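Local coordinates for protein threonine phosphate decarboxylase-like enzyme (Sulfurospirillum multivorans, PDB 6OUX) that uses pyridoxal phosphate to decarboxylate L-serine O-phosphate to ethanolamine O-phosphate, a precursor in norcobamide biosynthesis, at residues L242-L253 with I275-F286; Q83-M91 with K98-N106. All blocks are in the same frame, centred on the assembly; numbering follows the deposited sequence.

In the fold
From the N terminus, helix 84-95 comes first, and strand 102-105 follows it after a short turn. Contact 2 closes this small unit by laying the strand across the helix. The chain reaches contact 1 much later, in the loop 242-253 between strands 236-241 and 254-257. Contact 1 then closes over 21 intervening residues and brings helix 277-286 back onto that loop. The two contacts follow in series; neither encloses nor crosses the other. They meet in space, where Leu283 packs on Met91 and Arg252 on Asn106. Strand 102-105 also pairs with strand 254-257 in the seven-stranded sheet. Together the contacts tie the sheet's 102-105 edge to helices 84-95 and 277-286.

Contact 1: L242-L253 with I275-F286; sequences LSKDFGIAGVRL and INGIGEYCLRLF
Buried apolar packing, led by the stacked rings of Phe246 and Phe286, seats loop 242-253 on helix 277-286, with the loop joining strands 236-241 and 254-257. The rings form an offset stack, with centroids 4.5 Å apart and planes at 15°. Phe286 CG lies anti to its carbonyl carbon (chi1 -67°), which carries the ring toward the loop. Phe246 CB sits over the same Phe286 face, 3.6 Å from its ring centroid, a CH-pi contact. The opposite Phe286 face is met near its rim by Cys282 O of its own helix. With an alanine in place of Phe286, the Phe246 ring would probably lose its stacking partner and Phe246 CB its CH-pi face. Farther along, the Leu253 branches part: CD1 meets Gly279 O at 3.5 Å, while CD2 reaches Ile275 CD1 at 3.6 Å. Leu242 CD1 presses tightly on Leu283 CD1. Two bonds tie the loop together: Ser243 OG donates to Val251 O and accepts from Leu253 N at 3.1 Å. Asn276 OD1 caps the helix through Gly279 N, and a CB on Gly279 would clash with that oxygen. Helix 277-286 thus backs a loop whose Lys244 is consistent with the cofactor-linked lysine of fold type I PLP enzymes.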
loop_
_atom_site.group_PDB
_atom_site.type_symbol
_atom_site.label_atom_id
_atom_site.label_comp_id
_atom_site.label_asym_id
_atom_site.label_seq_id
_atom_site.Cartn_x
_atom_site.Cartn_y
_atom_site.Cartn_z
ATOM N N LEU A 242 5.327 -11.270 3.762
ATOM C CA LEU A 242 4.281 -12.142 4.332
ATOM C C LEU A 242 3.301 -12.688 3.289
ATOM O O LEU A 242 2.457 -13.507 3.644
ATOM C CB LEU A 242 3.520 -11.421 5.435
ATOM C CG LEU A 242 4.354 -11.043 6.651
ATOM C CD1 LEU A 242 3.554 -10.083 7.530
ATOM C CD2 LEU A 242 4.745 -12.296 7.435
ATOM N N SER A 243 3.477 -12.330 2.020
ATOM C CA SER A 243 2.558 -12.705 0.923
ATOM C C SER A 243 2.964 -13.977 0.127
ATOM O O SER A 243 2.128 -14.777 -0.309
ATOM C CB SER A 243 2.334 -11.434 0.048
ATOM O OG SER A 243 1.833 -10.326 0.904
ATOM N N LYS A 244 4.241 -14.243 0.007
ATOM C CA LYS A 244 4.648 -15.392 -0.786
ATOM C C LYS A 244 4.692 -16.737 -0.048
ATOM O O LYS A 244 4.960 -17.783 -0.678
ATOM C CB LYS A 244 5.976 -15.094 -1.454
ATOM C CG LYS A 244 5.851 -13.899 -2.387
ATOM C CD LYS A 244 7.196 -13.316 -2.750
ATOM C CE LYS A 244 7.002 -11.962 -3.400
ATOM N NZ LYS A 244 8.153 -11.682 -4.301
ATOM N N ASP A 245 4.450 -16.717 1.265
ATOM C CA ASP A 245 4.403 -17.954 2.058
ATOM C C ASP A 245 3.031 -18.116 2.719
ATOM O O ASP A 245 2.327 -19.094 2.450
ATOM C CB ASP A 245 5.614 -18.079 3.019
ATOM C CG ASP A 245 5.787 -16.890 3.980
ATOM O OD1 ASP A 245 4.968 -15.953 4.022
ATOM O OD2 ASP A 245 6.782 -16.893 4.716
ATOM N N PHE A 246 2.618 -17.157 3.552
ATOM C CA PHE A 246 1.235 -17.179 4.100
ATOM C C PHE A 246 0.216 -16.954 2.969
ATOM O O PHE A 246 -0.978 -17.085 3.200
ATOM C CB PHE A 246 1.024 -16.172 5.233
ATOM C CG PHE A 246 1.901 -16.411 6.446
ATOM C CD1 PHE A 246 1.539 -17.346 7.422
ATOM C CD2 PHE A 246 3.089 -15.692 6.632
ATOM C CE1 PHE A 246 2.345 -17.556 8.541
ATOM C CE2 PHE A 246 3.882 -15.895 7.750
ATOM C CZ PHE A 246 3.514 -16.828 8.705
ATOM N N GLY A 247 0.721 -16.595 1.772
ATOM C CA GLY A 247 0.070 -16.878 0.491
ATOM C C GLY A 247 -1.251 -16.200 0.419
ATOM O O GLY A 247 -2.214 -16.716 0.967
ATOM N N ILE A 248 -1.315 -15.076 -0.281
ATOM C CA ILE A 248 -2.474 -14.186 -0.222
ATOM C C ILE A 248 -2.209 -13.047 -1.178
ATOM O O ILE A 248 -1.794 -11.969 -0.769
ATOM C CB ILE A 248 -2.714 -13.640 1.210
ATOM C CG1 ILE A 248 -3.240 -14.741 2.115
ATOM C CG2 ILE A 248 -3.773 -12.549 1.208
ATOM C CD1 ILE A 248 -3.140 -14.376 3.579
ATOM N N ALA A 249 -2.490 -13.324 -2.447
ATOM C CA ALA A 249 -2.090 -12.490 -3.581
ATOM C C ALA A 249 -2.463 -11.021 -3.452
ATOM O O ALA A 249 -1.582 -10.159 -3.455
ATOM C CB ALA A 249 -2.685 -13.062 -4.876
ATOM N N GLY A 250 -3.764 -10.756 -3.325
ATOM C CA GLY A 250 -4.298 -9.399 -3.363
ATOM C C GLY A 250 -4.176 -8.588 -2.089
ATOM O O GLY A 250 -4.780 -7.489 -2.010
ATOM N N VAL A 251 -3.469 -9.144 -1.079
ATOM C CA VAL A 251 -3.080 -8.375 0.162
ATOM C C VAL A 251 -1.559 -8.371 0.291
ATOM O O VAL A 251 -0.935 -9.412 0.341
ATOM C CB VAL A 251 -3.862 -8.765 1.455
ATOM C CG1 VAL A 251 -4.931 -9.807 1.161
ATOM C CG2 VAL A 251 -2.981 -9.141 2.647
ATOM N N ARG A 252 -0.988 -7.187 0.304
ATOM C CA ARG A 252 0.464 -7.009 0.163
ATOM C C ARG A 252 1.075 -6.589 1.474
ATOM O O ARG A 252 0.859 -5.479 1.934
ATOM C CB ARG A 252 0.789 -5.973 -0.919
ATOM C CG ARG A 252 0.357 -6.387 -2.329
ATOM C CD ARG A 252 1.259 -5.806 -3.420
ATOM N NE ARG A 252 1.665 -4.427 -3.125
ATOM C CZ ARG A 252 2.771 -3.834 -3.588
ATOM N NH1 ARG A 252 3.621 -4.484 -4.393
ATOM N NH2 ARG A 252 3.032 -2.574 -3.250
ATOM N N LEU A 253 1.847 -7.490 2.076
ATOM C CA LEU A 253 2.430 -7.277 3.395
ATOM C C LEU A 253 3.828 -7.810 3.508
ATOM O O LEU A 253 4.109 -8.898 3.071
ATOM C CB LEU A 253 1.663 -8.049 4.445
ATOM C CG LEU A 253 0.254 -7.609 4.731
ATOM C CD1 LEU A 253 -0.407 -8.668 5.587
ATOM C CD2 LEU A 253 0.249 -6.263 5.414
ATOM N N ILE A 275 -1.791 0.334 6.529
ATOM C CA ILE A 275 -2.283 -0.987 6.154
ATOM C C ILE A 275 -3.765 -0.847 5.772
ATOM O O ILE A 275 -4.397 0.140 6.090
ATOM C CB ILE A 275 -2.086 -1.981 7.308
ATOM C CG1 ILE A 275 -2.137 -3.416 6.795
ATOM C CG2 ILE A 275 -3.111 -1.747 8.429
ATOM C CD1 ILE A 275 -1.644 -4.391 7.848
ATOM N N ASN A 276 -4.326 -1.811 5.065
ATOM C CA ASN A 276 -5.757 -1.743 4.765
ATOM C C ASN A 276 -6.439 -2.697 5.717
ATOM O O ASN A 276 -5.752 -3.462 6.397
ATOM C CB ASN A 276 -6.074 -2.046 3.291
ATOM C CG ASN A 276 -5.383 -3.301 2.747
ATOM O OD1 ASN A 276 -4.950 -4.139 3.483
ATOM N ND2 ASN A 276 -5.286 -3.417 1.407
ATOM N N GLY A 277 -7.769 -2.703 5.728
ATOM C CA GLY A 277 -8.522 -3.576 6.643
ATOM C C GLY A 277 -8.138 -5.037 6.495
ATOM O O GLY A 277 -7.921 -5.756 7.481
ATOM N N ILE A 278 -8.179 -5.529 5.272
ATOM C CA ILE A 278 -7.990 -6.974 5.043
ATOM C C ILE A 278 -6.559 -7.347 5.389
ATOM O O ILE A 278 -6.353 -8.409 5.919
ATOM C CB ILE A 278 -8.399 -7.435 3.615
ATOM C CG1 ILE A 278 -8.360 -8.964 3.438
ATOM C CG2 ILE A 278 -7.520 -6.821 2.551
ATOM C CD1 ILE A 278 -9.270 -9.677 4.431
ATOM N N GLY A 279 -5.604 -6.449 5.110
ATOM C CA GLY A 279 -4.213 -6.609 5.471
ATOM C C GLY A 279 -4.025 -6.816 6.958
ATOM O O GLY A 279 -3.296 -7.751 7.382
ATOM N N GLU A 280 -4.646 -5.930 7.737
ATOM C CA GLU A 280 -4.628 -6.028 9.180
ATOM C C GLU A 280 -5.209 -7.313 9.711
ATOM O O GLU A 280 -4.602 -7.891 10.587
ATOM C CB GLU A 280 -5.356 -4.871 9.831
ATOM C CG GLU A 280 -5.299 -4.947 11.324
ATOM C CD GLU A 280 -5.899 -3.727 12.001
ATOM O OE1 GLU A 280 -6.313 -2.748 11.327
ATOM O OE2 GLU A 280 -5.984 -3.788 13.229
ATOM N N TYR A 281 -6.392 -7.718 9.227
ATOM C CA TYR A 281 -7.002 -8.982 9.600
ATOM C C TYR A 281 -5.948 -10.102 9.405
ATOM O O TYR A 281 -5.741 -10.948 10.274
ATOM C CB TYR A 281 -8.223 -9.303 8.726
ATOM C CG TYR A 281 -8.689 -10.719 8.929
ATOM C CD1 TYR A 281 -9.487 -11.054 10.045
ATOM C CD2 TYR A 281 -8.264 -11.751 8.104
ATOM C CE1 TYR A 281 -9.891 -12.375 10.290
ATOM C CE2 TYR A 281 -8.643 -13.084 8.375
ATOM C CZ TYR A 281 -9.444 -13.386 9.464
ATOM O OH TYR A 281 -9.844 -14.691 9.725
ATOM N N CYS A 282 -5.301 -10.092 8.259
ATOM C CA CYS A 282 -4.380 -11.181 7.912
ATOM C C CYS A 282 -3.161 -11.152 8.805
ATOM O O CYS A 282 -2.686 -12.186 9.261
ATOM C CB CYS A 282 -3.941 -11.075 6.452
ATOM S SG CYS A 282 -5.183 -11.617 5.259
ATOM N N LEU A 283 -2.687 -9.958 9.075
ATOM C CA LEU A 283 -1.534 -9.802 9.941
ATOM C C LEU A 283 -1.799 -10.385 11.341
ATOM O O LEU A 283 -0.926 -11.115 11.912
ATOM C CB LEU A 283 -1.134 -8.342 10.073
ATOM C CG LEU A 283 0.284 -8.198 10.577
ATOM C CD1 LEU A 283 1.193 -8.277 9.362
ATOM C CD2 LEU A 283 0.499 -6.890 11.335
ATOM N N ARG A 284 -2.985 -10.071 11.871
ATOM C CA ARG A 284 -3.371 -10.543 13.201
ATOM C C ARG A 284 -3.680 -12.028 13.197
ATOM O O ARG A 284 -3.447 -12.710 14.200
ATOM C CB ARG A 284 -4.556 -9.803 13.727
ATOM C CG ARG A 284 -4.302 -8.338 14.014
ATOM C CD ARG A 284 -5.596 -7.678 14.521
ATOM N NE ARG A 284 -5.332 -6.286 14.783
ATOM C CZ ARG A 284 -4.795 -5.809 15.904
ATOM N NH1 ARG A 284 -4.534 -6.598 16.953
ATOM N NH2 ARG A 284 -4.555 -4.513 15.981
ATOM N N LEU A 285 -4.160 -12.537 12.081
ATOM C CA LEU A 285 -4.309 -13.954 11.924
ATOM C C LEU A 285 -2.966 -14.668 12.011
ATOM O O LEU A 285 -2.786 -15.617 12.773
ATOM C CB LEU A 285 -4.986 -14.232 10.579
ATOM C CG LEU A 285 -5.326 -15.688 10.333
ATOM C CD1 LEU A 285 -6.447 -16.149 11.275
ATOM C CD2 LEU A 285 -5.712 -15.779 8.885
ATOM N N PHE A 286 -2.010 -14.167 11.241
ATOM C CA PHE A 286 -0.719 -14.833 10.995
ATOM C C PHE A 286 0.092 -15.028 12.244
ATOM O O PHE A 286 0.991 -15.860 12.232
ATOM C CB PHE A 286 0.128 -14.037 9.989
ATOM C CG PHE A 286 -0.425 -13.992 8.599
ATOM C CD1 PHE A 286 -1.452 -14.825 8.169
ATOM C CD2 PHE A 286 0.092 -13.057 7.688
ATOM C CE1 PHE A 286 -1.939 -14.722 6.861
ATOM C CE2 PHE A 286 -0.395 -12.950 6.403
ATOM C CZ PHE A 286 -1.384 -13.799 5.981
HETATM O O HOH W 1 -2.828 -5.060 -0.305
#

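Contact 2: Q83-M91 with K98-N106; sequences QQRSLQKVM and KPENIFIGN
Gln88 and Ile102 are joined by the hydrogen bond that links helix 84-91 to strand 102-105. Gln88 NE2 donates to Ile102 O at 2.7 Å, nearly along the C=O axis, though the N-H angle is bent to 140°. The Gln88 chain reaches there because it runs extended beyond CG (chi2 -172°). Its CB lies against Pro99 CB at 4.0 Å, and Lys89 CG flanks the same proline ring. On the strand side, Ile102 and Ile104 both point toward the helix. Ile102 CD1 meets Met91 CB at 3.7 Å. Ile104 CD1 is pressed tightly against Met91 CG at 3.4 Å, and Ile104 CG1 rests on Leu87 CB.

In the next shell, Arg85 NH1 donates to Gln88 OE1 at 2.9 Å, in the carbonyl plane and on a lone pair. The same NH1 also gives a bond to a water, which donates in turn to Glu100 O. Arg85 NH2 forms a salt bridge with Asp264. Lys98 NZ is paired with Glu100 OE1 at 2.8 Å. Beyond these, the strand backbone is bonded to strand 254-257, with Phe103 paired to Ala256.

Both ends of the Gln88 amide are therefore engaged. The donor on OE1 and the acceptor at NE2 are consistent with one amide orientation and probably hold it there. This buried amide pins an edge strand to a helix face where Leu87 and Met91 supply apolar contacts and Gln84, Arg85 and Lys89 are polar.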
loop_
_atom_site.group_PDB
_atom_site.type_symbol
_atom_site.label_atom_id
_atom_site.label_comp_id
_atom_site.label_asym_id
_atom_site.label_seq_id
_atom_site.Cartn_x
_atom_site.Cartn_y
_atom_site.Cartn_z
ATOM N N GLN A 83 -2.821 1.686 13.390
ATOM C CA GLN A 83 -1.643 2.397 12.982
ATOM C C GLN A 83 -0.396 1.558 13.271
ATOM O O GLN A 83 -0.477 0.525 13.951
ATOM C CB GLN A 83 -1.533 3.755 13.700
ATOM C CG GLN A 83 -2.791 4.636 13.742
ATOM C CD GLN A 83 -3.566 4.689 12.430
ATOM O OE1 GLN A 83 -4.718 4.253 12.360
ATOM N NE2 GLN A 83 -2.945 5.236 11.386
ATOM N N GLN A 84 0.728 2.005 12.716
ATOM C CA GLN A 84 2.001 1.286 12.749
ATOM C C GLN A 84 2.381 0.731 14.127
ATOM O O GLN A 84 2.645 -0.487 14.269
ATOM C CB GLN A 84 3.113 2.152 12.141
ATOM C CG GLN A 84 4.483 1.507 12.103
ATOM C CD GLN A 84 4.766 0.634 10.884
ATOM O OE1 GLN A 84 4.112 0.724 9.798
ATOM N NE2 GLN A 84 5.779 -0.195 11.033
ATOM N N ARG A 85 2.365 1.582 15.162
ATOM C CA ARG A 85 2.718 1.125 16.535
ATOM C C ARG A 85 1.880 -0.053 17.051
ATOM O O ARG A 85 2.371 -0.936 17.827
ATOM C CB ARG A 85 2.658 2.296 17.556
ATOM C CG ARG A 85 3.637 3.451 17.321
ATOM C CD ARG A 85 5.095 2.995 17.429
ATOM N NE ARG A 85 6.098 4.031 17.147
ATOM C CZ ARG A 85 7.406 3.797 16.978
ATOM N NH1 ARG A 85 7.877 2.561 17.030
ATOM N NH2 ARG A 85 8.244 4.793 16.686
ATOM N N SER A 86 0.599 -0.094 16.665
ATOM C CA SER A 86 -0.226 -1.155 17.142
ATOM C C SER A 86 0.140 -2.443 16.380
ATOM O O SER A 86 0.121 -3.520 16.973
ATOM C CB SER A 86 -1.727 -0.774 17.128
ATOM O OG SER A 86 -2.546 -1.860 16.781
ATOM N N LEU A 87 0.515 -2.320 15.103
ATOM C CA LEU A 87 0.918 -3.449 14.246
ATOM C C LEU A 87 2.275 -4.043 14.674
ATOM O O LEU A 87 2.438 -5.264 14.765
ATOM C CB LEU A 87 1.014 -2.991 12.791
ATOM C CG LEU A 87 -0.295 -2.485 12.182
ATOM C CD1 LEU A 87 -0.054 -1.880 10.819
ATOM C CD2 LEU A 87 -1.314 -3.604 12.177
ATOM N N GLN A 88 3.189 -3.164 15.053
ATOM C CA GLN A 88 4.436 -3.564 15.692
ATOM C C GLN A 88 4.217 -4.493 16.874
ATOM O O GLN A 88 4.867 -5.589 17.025
ATOM C CB GLN A 88 5.193 -2.303 16.119
ATOM C CG GLN A 88 5.852 -1.548 14.998
ATOM C CD GLN A 88 6.712 -0.448 15.557
ATOM O OE1 GLN A 88 6.457 0.006 16.647
ATOM N NE2 GLN A 88 7.721 -0.031 14.844
ATOM N N LYS A 89 3.270 -4.092 17.725
ATOM C CA LYS A 89 2.945 -4.880 18.881
ATOM C C LYS A 89 2.343 -6.230 18.538
ATOM O O LYS A 89 2.648 -7.205 19.187
ATOM C CB LYS A 89 2.111 -4.074 19.881
ATOM C CG LYS A 89 3.007 -3.088 20.632
ATOM C CD LYS A 89 2.280 -1.847 21.134
ATOM C CE LYS A 89 3.273 -0.841 21.698
ATOM N NZ LYS A 89 3.000 0.515 21.163
ATOM N N VAL A 90 1.550 -6.324 17.477
ATOM C CA VAL A 90 1.007 -7.618 17.094
ATOM C C VAL A 90 2.149 -8.540 16.691
ATOM O O VAL A 90 2.192 -9.669 17.123
ATOM C CB VAL A 90 -0.074 -7.498 16.014
ATOM C CG1 VAL A 90 -0.534 -8.859 15.550
ATOM C CG2 VAL A 90 -1.269 -6.722 16.556
ATOM N N MET A 91 3.052 -8.065 15.842
ATOM C CA MET A 91 4.178 -8.873 15.332
ATOM C C MET A 91 5.183 -9.276 16.471
ATOM O O MET A 91 5.740 -10.375 16.464
ATOM C CB MET A 91 4.860 -8.156 14.138
ATOM C CG MET A 91 4.019 -7.942 12.837
ATOM S SD MET A 91 3.592 -9.535 12.091
ATOM C CE MET A 91 5.130 -9.837 11.281
ATOM N N LYS A 98 11.599 -7.016 20.134
ATOM C CA LYS A 98 11.133 -5.731 20.539
ATOM C C LYS A 98 10.253 -5.070 19.460
ATOM O O LYS A 98 10.660 -4.972 18.321
ATOM C CB LYS A 98 12.374 -4.910 20.821
ATOM C CG LYS A 98 12.179 -3.424 21.082
ATOM C CD LYS A 98 13.511 -2.834 21.575
ATOM C CE LYS A 98 13.509 -1.326 21.589
ATOM N NZ LYS A 98 12.320 -0.910 22.376
ATOM N N PRO A 99 9.046 -4.581 19.816
ATOM C CA PRO A 99 8.165 -4.002 18.762
ATOM C C PRO A 99 8.754 -2.868 17.944
ATOM O O PRO A 99 8.487 -2.740 16.717
ATOM C CB PRO A 99 6.928 -3.466 19.553
ATOM C CG PRO A 99 7.226 -3.658 20.984
ATOM C CD PRO A 99 8.387 -4.600 21.141
ATOM N N GLU A 100 9.542 -2.029 18.602
ATOM C CA GLU A 100 10.116 -0.839 17.946
ATOM C C GLU A 100 11.235 -1.243 16.949
ATOM O O GLU A 100 11.721 -0.421 16.222
ATOM C CB GLU A 100 10.669 0.174 18.995
ATOM C CG GLU A 100 9.680 0.739 20.069
ATOM C CD GLU A 100 9.054 -0.260 21.002
ATOM O OE1 GLU A 100 9.700 -1.302 21.371
ATOM O OE2 GLU A 100 7.872 -0.039 21.390
ATOM N N ASN A 101 11.697 -2.490 16.982
ATOM C CA ASN A 101 12.623 -3.019 15.942
ATOM C C ASN A 101 11.904 -3.582 14.656
ATOM O O ASN A 101 12.570 -3.971 13.700
ATOM C CB ASN A 101 13.526 -4.139 16.508
ATOM C CG ASN A 101 14.606 -3.628 17.420
ATOM O OD1 ASN A 101 14.673 -3.944 18.584
ATOM N ND2 ASN A 101 15.443 -2.850 16.899
ATOM N N ILE A 102 10.571 -3.561 14.623
ATOM C CA ILE A 102 9.753 -4.051 13.486
ATOM C C ILE A 102 9.197 -2.909 12.630
ATOM O O ILE A 102 8.601 -2.015 13.180
ATOM C CB ILE A 102 8.571 -4.903 13.969
ATOM C CG1 ILE A 102 9.049 -5.981 14.925
ATOM C CG2 ILE A 102 7.849 -5.531 12.757
ATOM C CD1 ILE A 102 7.981 -6.810 15.637
ATOM N N PHE A 103 9.454 -2.945 11.314
ATOM C CA PHE A 103 8.872 -2.068 10.340
ATOM C C PHE A 103 7.887 -2.911 9.468
ATOM O O PHE A 103 8.271 -3.950 8.870
ATOM C CB PHE A 103 9.969 -1.371 9.488
ATOM C CG PHE A 103 9.416 -0.469 8.437
ATOM C CD1 PHE A 103 9.013 -0.982 7.198
ATOM C CD2 PHE A 103 9.213 0.895 8.685
ATOM C CE1 PHE A 103 8.459 -0.181 6.228
ATOM C CE2 PHE A 103 8.682 1.724 7.690
ATOM C CZ PHE A 103 8.320 1.202 6.462
ATOM N N ILE A 104 6.658 -2.437 9.348
ATOM C CA ILE A 104 5.601 -3.126 8.568
ATOM C C ILE A 104 5.318 -2.300 7.309
ATOM O O ILE A 104 5.044 -1.109 7.426
ATOM C CB ILE A 104 4.258 -3.234 9.313
ATOM C CG1 ILE A 104 4.399 -3.648 10.793
ATOM C CG2 ILE A 104 3.307 -4.128 8.495
ATOM C CD1 ILE A 104 4.626 -5.095 11.015
ATOM N N GLY A 105 5.427 -2.899 6.121
ATOM C CA GLY A 105 5.103 -2.215 4.849
ATOM C C GLY A 105 4.445 -3.181 3.838
ATOM O O GLY A 105 3.874 -4.217 4.229
ATOM N N ASN A 106 4.544 -2.845 2.560
ATOM C CA ASN A 106 3.877 -3.553 1.480
ATOM C C ASN A 106 4.479 -4.865 0.996
ATOM O O ASN A 106 3.786 -5.723 0.456
ATOM C CB ASN A 106 3.780 -2.625 0.272
ATOM C CG ASN A 106 2.805 -1.518 0.500
ATOM O OD1 ASN A 106 1.713 -1.757 1.002
ATOM N ND2 ASN A 106 3.192 -0.296 0.154
HETATM O O HOH W 2 10.371 2.220 16.085
#